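Local coordinates for zinc transport protein ZntB (Vibrio parahaemolyticus RIMD 2210633, PDB 3CK6) that probably takes up zinc as a Zn(2+):proton symporter, its cytoplasmic part assembling into a funnel-shaped homopentamer, at residues E[91-96]-E[180-185]; E[186-191]-E[225-230]. The protein carries 1 engineered substitution. One frame throughout, in Å; residues are numbered along the deposited sequence.

Interaction 1: residues E[91-96]-E[180-185]; sequences SPEDML and LISIKR
E93 and M95 straddle the outer branch of I183, whose CD1 methyl touches both. That methyl lies 3.6 Å from E93 CB and equally close to E93 CA, so it touches the loop backbone as well as the side chain. On its other flank the selenium of M95 (a selenomethionine) stands 4.1 Å from I183 CD1, the two side chains crossing at about a right angle. The methylene part of E93 adds a second touch, CG lying 3.8 Å from S182 CB. A chi1 of 77° tucks E93 CG over its own backbone, between N and C, and a bend at chi2 (-98°) then leads the carboxylate away from the helix. No direct hydrogen bond spans the two segments. One water bridges the backbones instead, donating to E93 O (2.5 Å) and S182 O (2.6 Å), both short for such bonds. This fits a kink in helix 173-199: F186 N makes no bond to the preceding turn, and the water serves the S182 carbonyl. The loop belongs to the beta-hairpin connection between antiparallel strands 77-83 and 96-103 of the mixed sheet. Its shape comes from a type I beta turn, S91 to D94, closed by D94 N to S91 O at 3.0 Å, followed by an inverse gamma turn centred on D94. S91 OG adds a weak bond to D94 OD2 at 3.3 Å. Farther out, D94 O is held by N85 ND2 and M95 O by R82 NH1, while S182 OG turns back to K178 O of its own helix. Helix 134-161 backs the site: Y152 packs on E93 and I183, I149 on M95. S182 also packs against F228 of a neighbouring subunit.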
ATOM      1  N   SER E  91       1.439 -17.020 -28.610  1.00 36.71           N
ATOM      2  CA  SER E  91       2.456 -16.046 -28.281  1.00 35.32           C
ATOM      3  C   SER E  91       3.055 -16.475 -26.954  1.00 33.70           C
ATOM      4  O   SER E  91       2.332 -17.040 -26.119  1.00 33.28           O
ATOM      5  CB  SER E  91       1.861 -14.639 -28.164  1.00 35.85           C
ATOM      6  OG  SER E  91       0.827 -14.420 -29.101  1.00 37.63           O
ATOM      7  N   PRO E  92       4.368 -16.224 -26.754  1.00 32.56           N
ATOM      8  CA  PRO E  92       5.023 -16.569 -25.486  1.00 32.49           C
ATOM      9  C   PRO E  92       4.301 -15.992 -24.270  1.00 32.01           C
ATOM     10  O   PRO E  92       4.240 -16.655 -23.212  1.00 31.22           O
ATOM     11  CB  PRO E  92       6.416 -15.930 -25.618  1.00 31.89           C
ATOM     12  CG  PRO E  92       6.660 -15.835 -27.055  1.00 33.36           C
ATOM     13  CD  PRO E  92       5.318 -15.607 -27.705  1.00 33.36           C
ATOM     14  N   GLU E  93       3.759 -14.782 -24.431  1.00 32.12           N
ATOM     15  CA  GLU E  93       3.106 -14.040 -23.340  1.00 33.33           C
ATOM     16  C   GLU E  93       1.708 -14.561 -22.987  1.00 33.38           C
ATOM     17  O   GLU E  93       1.169 -14.185 -21.947  1.00 34.41           O
ATOM     18  CB  GLU E  93       3.039 -12.533 -23.640  1.00 33.76           C
ATOM     19  CG  GLU E  93       1.964 -12.137 -24.636  1.00 35.60           C
ATOM     20  CD  GLU E  93       2.510 -11.976 -26.047  1.00 40.10           C
ATOM     21  OE1 GLU E  93       3.636 -12.461 -26.322  1.00 42.65           O
ATOM     22  OE2 GLU E  93       1.815 -11.347 -26.875  1.00 41.73           O
ATOM     23  N   ASP E  94       1.135 -15.413 -23.834  1.00 33.02           N
ATOM     24  CA  ASP E  94      -0.103 -16.146 -23.492  1.00 32.88           C
ATOM     25  C   ASP E  94       0.247 -17.380 -22.658  1.00 32.36           C
ATOM     26  O   ASP E  94       0.176 -18.538 -23.099  1.00 31.72           O
ATOM     27  CB  ASP E  94      -0.888 -16.497 -24.740  1.00 33.63           C
ATOM     28  CG  ASP E  94      -1.200 -15.269 -25.584  1.00 36.07           C
ATOM     29  OD1 ASP E  94      -1.353 -14.154 -25.006  1.00 38.13           O
ATOM     30  OD2 ASP E  94      -1.268 -15.425 -26.821  1.00 38.51           O
HETATM   31  N   MSE E  95       0.631 -17.095 -21.425  1.00 31.19           N
HETATM   32  CA  MSE E  95       1.313 -18.055 -20.578  1.00 31.06           C
HETATM   33  C   MSE E  95       0.460 -19.264 -20.245  1.00 31.01           C
HETATM   34  O   MSE E  95      -0.756 -19.146 -20.065  1.00 30.34           O
HETATM   35  CB  MSE E  95       1.765 -17.373 -19.286  1.00 30.94           C
HETATM   36  CG  MSE E  95       2.587 -16.127 -19.537  1.00 30.78           C
HETATM   37 SE   MSE E  95       3.287 -15.461 -17.854  0.80 31.35          SE
HETATM   38  CE  MSE E  95       4.530 -16.856 -17.408  1.00 31.94           C
ATOM     39  N   LEU E  96       1.119 -20.416 -20.185  1.00 31.36           N
ATOM     40  CA  LEU E  96       0.500 -21.699 -19.849  1.00 32.52           C
ATOM     41  C   LEU E  96       0.316 -21.880 -18.353  1.00 31.96           C
ATOM     42  O   LEU E  96       1.186 -21.502 -17.560  1.00 33.22           O
ATOM     43  CB  LEU E  96       1.340 -22.861 -20.390  1.00 32.65           C
ATOM     44  CG  LEU E  96       2.868 -22.875 -20.178  1.00 34.62           C
ATOM     45  CD1 LEU E  96       3.315 -23.356 -18.793  1.00 37.16           C
ATOM     46  CD2 LEU E  96       3.554 -23.692 -21.288  1.00 35.46           C
ATOM     47  N   LEU E 180       4.702  -7.198 -21.708  1.00 29.18           N
ATOM     48  CA  LEU E 180       5.000  -7.010 -20.289  1.00 28.55           C
ATOM     49  C   LEU E 180       3.752  -7.033 -19.419  1.00 28.14           C
ATOM     50  O   LEU E 180       3.751  -7.741 -18.429  1.00 27.39           O
ATOM     51  CB  LEU E 180       5.807  -5.729 -20.037  1.00 28.57           C
ATOM     52  CG  LEU E 180       7.258  -5.692 -20.537  1.00 29.07           C
ATOM     53  CD1 LEU E 180       7.737  -4.242 -20.700  1.00 28.53           C
ATOM     54  CD2 LEU E 180       8.158  -6.466 -19.557  1.00 27.09           C
ATOM     55  N   ILE E 181       2.688  -6.303 -19.775  1.00 27.89           N
ATOM     56  CA  ILE E 181       1.468  -6.366 -18.936  1.00 28.79           C
ATOM     57  C   ILE E 181       0.797  -7.742 -18.934  1.00 29.33           C
ATOM     58  O   ILE E 181       0.272  -8.169 -17.889  1.00 29.85           O
ATOM     59  CB  ILE E 181       0.447  -5.224 -19.147  1.00 29.04           C
ATOM     60  CG1 ILE E 181      -0.226  -5.331 -20.525  1.00 28.16           C
ATOM     61  CG2 ILE E 181       1.131  -3.848 -18.892  1.00 29.58           C
ATOM     62  CD1 ILE E 181      -1.533  -4.492 -20.703  1.00 29.48           C
ATOM     63  N   SER E 182       0.861  -8.440 -20.072  1.00 29.55           N
ATOM     64  CA  SER E 182       0.381  -9.823 -20.177  1.00 30.59           C
ATOM     65  C   SER E 182       1.133 -10.755 -19.214  1.00 30.67           C
ATOM     66  O   SER E 182       0.493 -11.571 -18.545  1.00 31.65           O
ATOM     67  CB  SER E 182       0.465 -10.346 -21.614  1.00 30.31           C
ATOM     68  OG  SER E 182      -0.281  -9.538 -22.514  1.00 32.92           O
ATOM     69  N   ILE E 183       2.466 -10.630 -19.151  1.00 31.16           N
ATOM     70  CA  ILE E 183       3.323 -11.401 -18.209  1.00 31.41           C
ATOM     71  C   ILE E 183       3.029 -11.020 -16.774  1.00 31.04           C
ATOM     72  O   ILE E 183       2.923 -11.902 -15.878  1.00 31.14           O
ATOM     73  CB  ILE E 183       4.881 -11.139 -18.424  1.00 30.86           C
ATOM     74  CG1 ILE E 183       5.360 -11.496 -19.839  1.00 34.95           C
ATOM     75  CG2 ILE E 183       5.726 -11.901 -17.425  1.00 33.46           C
ATOM     76  CD1 ILE E 183       4.756 -12.726 -20.466  1.00 34.24           C
ATOM     77  N   LYS E 184       2.947  -9.712 -16.538  1.00 30.02           N
ATOM     78  CA  LYS E 184       2.819  -9.188 -15.168  1.00 30.14           C
ATOM     79  C   LYS E 184       1.535  -9.702 -14.508  1.00 29.14           C
ATOM     80  O   LYS E 184       1.521  -9.999 -13.310  1.00 27.29           O
ATOM     81  CB  LYS E 184       2.836  -7.665 -15.159  1.00 30.64           C
ATOM     82  CG  LYS E 184       2.489  -7.068 -13.794  1.00 33.24           C
ATOM     83  CD  LYS E 184       2.540  -5.542 -13.867  1.00 37.12           C
ATOM     84  CE  LYS E 184       2.111  -4.923 -12.535  1.00 38.31           C
ATOM     85  NZ  LYS E 184       2.477  -3.478 -12.488  1.00 41.58           N
ATOM     86  N   ARG E 185       0.482  -9.820 -15.319  1.00 27.91           N
ATOM     87  CA  ARG E 185      -0.823 -10.322 -14.893  1.00 27.66           C
ATOM     88  C   ARG E 185      -0.716 -11.614 -14.072  1.00 28.06           C
ATOM     89  O   ARG E 185      -1.457 -11.805 -13.100  1.00 27.17           O
ATOM     90  CB  ARG E 185      -1.722 -10.539 -16.120  1.00 27.64           C
ATOM     91  CG  ARG E 185      -3.085 -11.179 -15.837  1.00 27.62           C
ATOM     92  CD  ARG E 185      -3.755 -11.560 -17.145  1.00 27.55           C
ATOM     93  NE  ARG E 185      -5.105 -12.090 -16.960  1.00 29.21           N
ATOM     94  CZ  ARG E 185      -5.875 -12.527 -17.945  1.00 28.19           C
ATOM     95  NH1 ARG E 185      -5.428 -12.487 -19.210  1.00 27.41           N
ATOM     96  NH2 ARG E 185      -7.114 -12.990 -17.670  1.00 27.53           N
TER
HETATM   97  O   HOH W   1      -0.226 -13.671 -19.962  1.00 35.81           O

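Interaction 2: residues E[186-191]-E[225-230]; sequences FIRPQQ and TIEFYL
R188 and E227 reach for each other through bent chains. R188 folds at chi3 (-131°), which swings its guanidinium toward helix 209-246; E227 bends at chi2 (-63°), with OE1 facing R188 NH2. The two segments belong to an antiparallel pair of long helices, 173-199 and 209-246, in the helical part of the CorA-family cytoplasmic domain. R188 NH2 stands 3.8 Å from E227 OE1, a long salt bridge. The two planes are 76° apart and OE1 lies well out of the guanidinium plane, so no N-H points at it and the attraction is of charges alone. The stronger partner of OE1 is K184 NZ, one helical turn before R188, so E227 probably balances two positive charges on the same helix. Deeper between the helices, the pairing becomes apolar and buried: I187 and I226 both point inward, and I187 CG2 meets I226 CD1 at 4.3 Å. I149 and L153 of helix 134-161 line the same core, against I187 and I226 respectively. Helix 173-199 is kinked here, at F186 and P189. T225 OG1 accepts a bond from R185 of a neighbouring subunit, tying helix 209-246 into the pentamer. Within the chain, N223 ND2 reaches across the helix pair to the backbone oxygen of I187.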
ATOM      1  N   PHE E 186       0.208 -12.485 -14.470  1.00 28.94           N
ATOM      2  CA  PHE E 186       0.413 -13.782 -13.802  1.00 29.44           C
ATOM      3  C   PHE E 186       1.654 -13.866 -12.910  1.00 29.88           C
ATOM      4  O   PHE E 186       1.711 -14.669 -11.971  1.00 28.29           O
ATOM      5  CB  PHE E 186       0.468 -14.880 -14.845  1.00 29.38           C
ATOM      6  CG  PHE E 186      -0.802 -14.981 -15.662  1.00 31.73           C
ATOM      7  CD1 PHE E 186      -2.019 -15.244 -15.032  1.00 32.35           C
ATOM      8  CD2 PHE E 186      -0.780 -14.780 -17.032  1.00 29.86           C
ATOM      9  CE1 PHE E 186      -3.209 -15.347 -15.763  1.00 32.13           C
ATOM     10  CE2 PHE E 186      -1.977 -14.873 -17.784  1.00 32.06           C
ATOM     11  CZ  PHE E 186      -3.191 -15.159 -17.131  1.00 30.98           C
ATOM     12  N   ILE E 187       2.659 -13.075 -13.233  1.00 30.05           N
ATOM     13  CA  ILE E 187       3.921 -13.198 -12.530  1.00 31.56           C
ATOM     14  C   ILE E 187       3.890 -12.578 -11.133  1.00 31.57           C
ATOM     15  O   ILE E 187       4.506 -13.097 -10.211  1.00 29.91           O
ATOM     16  CB  ILE E 187       5.099 -12.818 -13.443  1.00 32.20           C
ATOM     17  CG1 ILE E 187       5.216 -13.934 -14.489  1.00 33.53           C
ATOM     18  CG2 ILE E 187       6.393 -12.698 -12.656  1.00 32.71           C
ATOM     19  CD1 ILE E 187       6.361 -13.778 -15.444  1.00 40.30           C
ATOM     20  N   ARG E 188       3.105 -11.514 -10.970  1.00 32.03           N
ATOM     21  CA  ARG E 188       2.812 -10.980  -9.638  1.00 32.56           C
ATOM     22  C   ARG E 188       2.161 -12.047  -8.705  1.00 31.68           C
ATOM     23  O   ARG E 188       2.718 -12.358  -7.641  1.00 31.50           O
ATOM     24  CB  ARG E 188       1.981  -9.693  -9.761  1.00 33.42           C
ATOM     25  CG  ARG E 188       1.864  -8.876  -8.481  1.00 39.15           C
ATOM     26  CD  ARG E 188       1.714  -7.381  -8.816  1.00 47.33           C
ATOM     27  NE  ARG E 188       2.641  -6.558  -8.026  1.00 52.05           N
ATOM     28  CZ  ARG E 188       3.864  -6.195  -8.419  1.00 55.29           C
ATOM     29  NH1 ARG E 188       4.622  -5.459  -7.608  1.00 56.70           N
ATOM     30  NH2 ARG E 188       4.340  -6.560  -9.613  1.00 55.59           N
ATOM     31  N   PRO E 189       1.007 -12.648  -9.107  1.00 30.31           N
ATOM     32  CA  PRO E 189       0.450 -13.773  -8.315  1.00 29.69           C
ATOM     33  C   PRO E 189       1.401 -14.954  -8.079  1.00 28.76           C
ATOM     34  O   PRO E 189       1.326 -15.589  -7.015  1.00 29.07           O
ATOM     35  CB  PRO E 189      -0.722 -14.267  -9.177  1.00 29.28           C
ATOM     36  CG  PRO E 189      -1.094 -13.159 -10.007  1.00 30.07           C
ATOM     37  CD  PRO E 189       0.130 -12.305 -10.245  1.00 30.33           C
ATOM     38  N   GLN E 190       2.263 -15.261  -9.054  1.00 28.03           N
ATOM     39  CA  GLN E 190       3.234 -16.361  -8.928  1.00 27.77           C
ATOM     40  C   GLN E 190       4.174 -16.117  -7.763  1.00 27.61           C
ATOM     41  O   GLN E 190       4.532 -17.045  -7.032  1.00 27.80           O
ATOM     42  CB  GLN E 190       4.057 -16.492 -10.210  1.00 29.02           C
ATOM     43  CG  GLN E 190       4.910 -17.777 -10.330  1.00 28.40           C
ATOM     44  CD  GLN E 190       4.563 -18.540 -11.609  1.00 31.04           C
ATOM     45  OE1 GLN E 190       3.387 -18.621 -11.968  1.00 28.80           O
ATOM     46  NE2 GLN E 190       5.577 -19.055 -12.323  1.00 29.84           N
ATOM     47  N   GLN E 191       4.598 -14.871  -7.609  1.00 27.85           N
ATOM     48  CA  GLN E 191       5.430 -14.492  -6.464  1.00 27.61           C
ATOM     49  C   GLN E 191       4.724 -14.806  -5.143  1.00 27.74           C
ATOM     50  O   GLN E 191       5.330 -15.376  -4.238  1.00 26.25           O
ATOM     51  CB  GLN E 191       5.809 -13.009  -6.536  1.00 28.36           C
ATOM     52  CG  GLN E 191       6.841 -12.590  -5.458  1.00 28.00           C
ATOM     53  CD  GLN E 191       7.102 -11.092  -5.468  1.00 28.90           C
ATOM     54  OE1 GLN E 191       7.303 -10.489  -6.514  1.00 31.45           O
ATOM     55  NE2 GLN E 191       7.066 -10.487  -4.298  1.00 32.66           N
ATOM     56  N   THR E 225      12.123  -6.531 -12.354  1.00 25.52           N
ATOM     57  CA  THR E 225      12.649  -6.307 -13.696  1.00 25.33           C
ATOM     58  C   THR E 225      11.539  -5.881 -14.661  1.00 25.52           C
ATOM     59  O   THR E 225      11.716  -4.940 -15.453  1.00 24.85           O
ATOM     60  CB  THR E 225      13.385  -7.555 -14.220  1.00 25.41           C
ATOM     61  OG1 THR E 225      14.639  -7.646 -13.552  1.00 24.79           O
ATOM     62  CG2 THR E 225      13.681  -7.395 -15.711  1.00 24.03           C
ATOM     63  N   ILE E 226      10.410  -6.580 -14.590  1.00 25.80           N
ATOM     64  CA  ILE E 226       9.208  -6.211 -15.351  1.00 27.14           C
ATOM     65  C   ILE E 226       8.805  -4.752 -15.097  1.00 27.23           C
ATOM     66  O   ILE E 226       8.550  -4.015 -16.044  1.00 27.53           O
ATOM     67  CB  ILE E 226       8.032  -7.184 -15.066  1.00 27.11           C
ATOM     68  CG1 ILE E 226       8.330  -8.547 -15.697  1.00 26.96           C
ATOM     69  CG2 ILE E 226       6.681  -6.626 -15.635  1.00 27.19           C
ATOM     70  CD1 ILE E 226       7.286  -9.558 -15.444  1.00 30.74           C
ATOM     71  N   GLU E 227       8.753  -4.344 -13.826  1.00 27.82           N
ATOM     72  CA  GLU E 227       8.394  -2.960 -13.481  1.00 28.43           C
ATOM     73  C   GLU E 227       9.386  -1.974 -14.028  1.00 27.76           C
ATOM     74  O   GLU E 227       9.011  -0.888 -14.479  1.00 28.40           O
ATOM     75  CB  GLU E 227       8.232  -2.752 -11.970  1.00 29.19           C
ATOM     76  CG  GLU E 227       7.076  -3.501 -11.381  1.00 33.14           C
ATOM     77  CD  GLU E 227       5.735  -3.045 -11.941  1.00 36.47           C
ATOM     78  OE1 GLU E 227       4.933  -3.923 -12.304  1.00 39.32           O
ATOM     79  OE2 GLU E 227       5.498  -1.819 -12.025  1.00 37.26           O
ATOM     80  N   PHE E 228      10.655  -2.359 -14.027  1.00 27.38           N
ATOM     81  CA  PHE E 228      11.687  -1.524 -14.594  1.00 25.98           C
ATOM     82  C   PHE E 228      11.498  -1.384 -16.105  1.00 25.80           C
ATOM     83  O   PHE E 228      11.567  -0.269 -16.640  1.00 23.91           O
ATOM     84  CB  PHE E 228      13.083  -2.065 -14.286  1.00 26.73           C
ATOM     85  CG  PHE E 228      14.167  -1.365 -15.037  1.00 26.95           C
ATOM     86  CD1 PHE E 228      14.414  -0.003 -14.828  1.00 23.75           C
ATOM     87  CD2 PHE E 228      14.945  -2.062 -15.953  1.00 28.39           C
ATOM     88  CE1 PHE E 228      15.430   0.661 -15.530  1.00 26.40           C
ATOM     89  CE2 PHE E 228      15.950  -1.425 -16.658  1.00 27.28           C
ATOM     90  CZ  PHE E 228      16.193  -0.047 -16.460  1.00 27.85           C
ATOM     91  N   TYR E 229      11.266  -2.505 -16.792  1.00 25.23           N
ATOM     92  CA  TYR E 229      11.063  -2.438 -18.264  1.00 25.72           C
ATOM     93  C   TYR E 229       9.829  -1.615 -18.617  1.00 25.20           C
ATOM     94  O   TYR E 229       9.840  -0.878 -19.597  1.00 24.60           O
ATOM     95  CB  TYR E 229      10.960  -3.828 -18.889  1.00 25.55           C
ATOM     96  CG  TYR E 229      12.255  -4.624 -18.876  1.00 24.99           C
ATOM     97  CD1 TYR E 229      13.502  -3.998 -18.730  1.00 24.67           C
ATOM     98  CD2 TYR E 229      12.228  -5.998 -19.033  1.00 26.90           C
ATOM     99  CE1 TYR E 229      14.688  -4.737 -18.734  1.00 26.82           C
ATOM    100  CE2 TYR E 229      13.403  -6.751 -19.032  1.00 28.08           C
ATOM    101  CZ  TYR E 229      14.621  -6.123 -18.878  1.00 27.97           C
ATOM    102  OH  TYR E 229      15.764  -6.894 -18.874  1.00 28.80           O
ATOM    103  N   LEU E 230       8.771  -1.752 -17.824  1.00 25.40           N
ATOM    104  CA  LEU E 230       7.559  -0.945 -18.020  1.00 26.16           C
ATOM    105  C   LEU E 230       7.880   0.534 -17.825  1.00 26.56           C
ATOM    106  O   LEU E 230       7.333   1.379 -18.519  1.00 26.24           O
ATOM    107  CB  LEU E 230       6.452  -1.379 -17.086  1.00 25.79           C
ATOM    108  CG  LEU E 230       5.637  -2.619 -17.435  1.00 27.56           C
ATOM    109  CD1 LEU E 230       4.854  -3.001 -16.197  1.00 28.26           C
ATOM    110  CD2 LEU E 230       4.713  -2.291 -18.597  1.00 28.04           C
TER

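From the N terminus the chain lays down most of the mixed sheet's strands, and 91-96 lies at the end of the loop from strand 77-83, leading into strand 96-103. Interaction 1 closes when helix 173-199 brings 180-185 back against this loop, 84 residues on, joining sheet to helices. The same helix runs directly into 186-191, and after the turn through helix 203-206 the chain returns as helix 209-246, where 225-230 closes interaction 2. The two loops thus follow in series, neither enclosing nor crossing the other. Their centres lie 10 Å apart and they touch: the E227 charge is shared between them, and I183 CG2 packs on I226 CD1.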